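Local coordinates for periplasmic binding protein component of an ABC type zinc uptake transporter (Synechocystis sp., PDB 2OV3) that binds zinc in the periplasm and probably delivers it to the membrane components of an ABC-type zinc uptake transporter, at residues S50-Y55 and A75-I80. Sequence-based numbering, arbitrary orientation.
Sequences SEAEAY and ANMKLI
Parallel strand pairing joins A54 and Y55 to K78–I80 near the N-terminal ends of two neighbouring strands, 54-57 and 78-81, with M77 packed beside the pair; strand 78-81 is one of the two edge strands of its four-stranded sheet. Y55 is gripped through both its backbone polar atoms. Y55 N donates to K78 O at 2.7 Å. Y55 O accepts from I80 N at the same length. One step earlier, K78 N reaches E53 O weakly, at 3.4 Å. Helix 67-73 links the two strands, which makes this a beta-alpha-beta unit, one of those that build a parallel sheet of strand order 2-1-3-4 in this solute-binding protein. On the face of the sheet that this helix covers, M77 and Y55 run side by side in the same direction. With CG anti to the backbone N (chi1 -177°), the M77 chain extends past the A54 backbone, then bends at chi3 to lay CE against Y55 CB, 3.6 Å away. M77 SD lies 5.4 Å from the centroid of the Y55 ring, an oblique Met-aromatic contact. M77 SD also touches A52 CB at 3.9 Å. L70 of the helix and L49 also touch M77. Cutting M77 back to an alanine is likely to open a gap between A52, L70 and Y55 and leave the ring without its sulfur neighbour. At the far end of that ring, Y55 OH is hydrogen-bonded to S8 OG. L79 lies on the same face and brings CD2 to Y55 CB. The other face carries A54, whose CB meets I80 CD1 at 3.9 Å; helix 106-123 covers both, through L123 on A54 and I116 on I80.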
loop_
_atom_site.group_PDB
_atom_site.type_symbol
_atom_site.label_atom_id
_atom_site.label_comp_id
_atom_site.label_asym_id
_atom_site.label_seq_id
_atom_site.Cartn_x
_atom_site.Cartn_y
_atom_site.Cartn_z
ATOM N N SER A 50 -9.425 -2.672 23.327
ATOM C CA SER A 50 -9.729 -3.693 24.326
ATOM C C SER A 50 -10.808 -4.662 23.857
ATOM O O SER A 50 -10.988 -5.726 24.441
ATOM C CB SER A 50 -10.144 -3.037 25.650
ATOM O OG SER A 50 -11.428 -2.443 25.568
ATOM N N GLU A 51 -11.510 -4.290 22.790
ATOM C CA GLU A 51 -12.574 -5.113 22.230
ATOM C C GLU A 51 -12.090 -5.902 21.013
ATOM O O GLU A 51 -12.716 -6.879 20.618
ATOM C CB GLU A 51 -13.743 -4.226 21.810
ATOM C CG GLU A 51 -14.258 -3.328 22.912
ATOM C CD GLU A 51 -14.874 -4.108 24.051
ATOM O OE1 GLU A 51 -15.932 -4.741 23.830
ATOM O OE2 GLU A 51 -14.293 -4.098 25.167
ATOM N N ALA A 52 -10.981 -5.474 20.418
ATOM C CA ALA A 52 -10.458 -6.156 19.241
ATOM C C ALA A 52 -10.033 -7.585 19.546
ATOM O O ALA A 52 -9.204 -7.827 20.426
ATOM C CB ALA A 52 -9.282 -5.381 18.660
ATOM N N GLU A 53 -10.608 -8.536 18.821
ATOM C CA GLU A 53 -10.266 -9.933 19.022
ATOM C C GLU A 53 -8.911 -10.220 18.397
ATOM O O GLU A 53 -8.225 -11.166 18.780
ATOM C CB GLU A 53 -11.330 -10.830 18.408
ATOM C CG GLU A 53 -12.683 -10.719 19.087
ATOM C CD GLU A 53 -13.591 -11.870 18.714
ATOM O OE1 GLU A 53 -14.815 -11.748 18.897
ATOM O OE2 GLU A 53 -13.068 -12.901 18.243
ATOM N N ALA A 54 -8.537 -9.400 17.423
ATOM C CA ALA A 54 -7.250 -9.531 16.757
ATOM C C ALA A 54 -6.921 -8.212 16.077
ATOM O O ALA A 54 -7.755 -7.313 16.005
ATOM C CB ALA A 54 -7.300 -10.650 15.722
ATOM N N TYR A 55 -5.703 -8.115 15.568
ATOM C CA TYR A 55 -5.249 -6.928 14.870
ATOM C C TYR A 55 -4.403 -7.402 13.693
ATOM O O TYR A 55 -3.481 -8.202 13.860
ATOM C CB TYR A 55 -4.404 -6.062 15.798
ATOM C CG TYR A 55 -3.986 -4.730 15.212
ATOM C CD1 TYR A 55 -4.518 -3.530 15.709
ATOM C CD2 TYR A 55 -3.019 -4.660 14.194
ATOM C CE1 TYR A 55 -4.089 -2.296 15.218
ATOM C CE2 TYR A 55 -2.585 -3.427 13.695
ATOM C CZ TYR A 55 -3.125 -2.254 14.219
ATOM O OH TYR A 55 -2.675 -1.037 13.767
ATOM N N ALA A 75 -3.158 -7.401 25.443
ATOM C CA ALA A 75 -2.203 -8.489 25.272
ATOM C C ALA A 75 -2.871 -9.737 24.711
ATOM O O ALA A 75 -2.211 -10.620 24.160
ATOM C CB ALA A 75 -1.545 -8.817 26.600
ATOM N N ASN A 76 -4.186 -9.808 24.854
ATOM C CA ASN A 76 -4.935 -10.957 24.369
ATOM C C ASN A 76 -5.222 -10.814 22.888
ATOM O O ASN A 76 -5.499 -11.790 22.194
ATOM C CB ASN A 76 -6.240 -11.078 25.142
ATOM C CG ASN A 76 -6.024 -10.975 26.625
ATOM O OD1 ASN A 76 -5.173 -11.674 27.183
ATOM N ND2 ASN A 76 -6.781 -10.098 27.280
ATOM N N MET A 77 -5.144 -9.583 22.411
ATOM C CA MET A 77 -5.389 -9.295 21.012
ATOM C C MET A 77 -4.397 -10.063 20.139
ATOM O O MET A 77 -3.189 -9.913 20.298
ATOM C CB MET A 77 -5.237 -7.795 20.790
ATOM C CG MET A 77 -5.534 -7.322 19.395
ATOM S SD MET A 77 -5.473 -5.539 19.364
ATOM C CE MET A 77 -3.708 -5.276 19.206
ATOM N N LYS A 78 -4.899 -10.892 19.227
ATOM C CA LYS A 78 -4.018 -11.659 18.349
ATOM C C LYS A 78 -3.446 -10.769 17.253
ATOM O O LYS A 78 -4.194 -10.154 16.494
ATOM C CB LYS A 78 -4.769 -12.827 17.700
ATOM C CG LYS A 78 -3.894 -13.703 16.802
ATOM C CD LYS A 78 -2.936 -14.563 17.628
ATOM C CE LYS A 78 -1.974 -15.380 16.759
ATOM N NZ LYS A 78 -0.957 -14.531 16.070
ATOM N N LEU A 79 -2.120 -10.697 17.173
ATOM C CA LEU A 79 -1.481 -9.887 16.146
ATOM C C LEU A 79 -1.273 -10.748 14.911
ATOM O O LEU A 79 -0.630 -11.793 14.962
ATOM C CB LEU A 79 -0.138 -9.338 16.639
ATOM C CG LEU A 79 -0.194 -8.485 17.911
ATOM C CD1 LEU A 79 1.197 -7.984 18.255
ATOM C CD2 LEU A 79 -1.161 -7.322 17.709
ATOM N N ILE A 80 -1.835 -10.310 13.798
ATOM C CA ILE A 80 -1.704 -11.058 12.569
ATOM C C ILE A 80 -0.701 -10.365 11.645
ATOM O O ILE A 80 -0.980 -9.307 11.080
ATOM C CB ILE A 80 -3.077 -11.187 11.860
ATOM C CG1 ILE A 80 -4.151 -11.578 12.883
ATOM C CG2 ILE A 80 -3.012 -12.239 10.777
ATOM C CD1 ILE A 80 -5.567 -11.616 12.335
#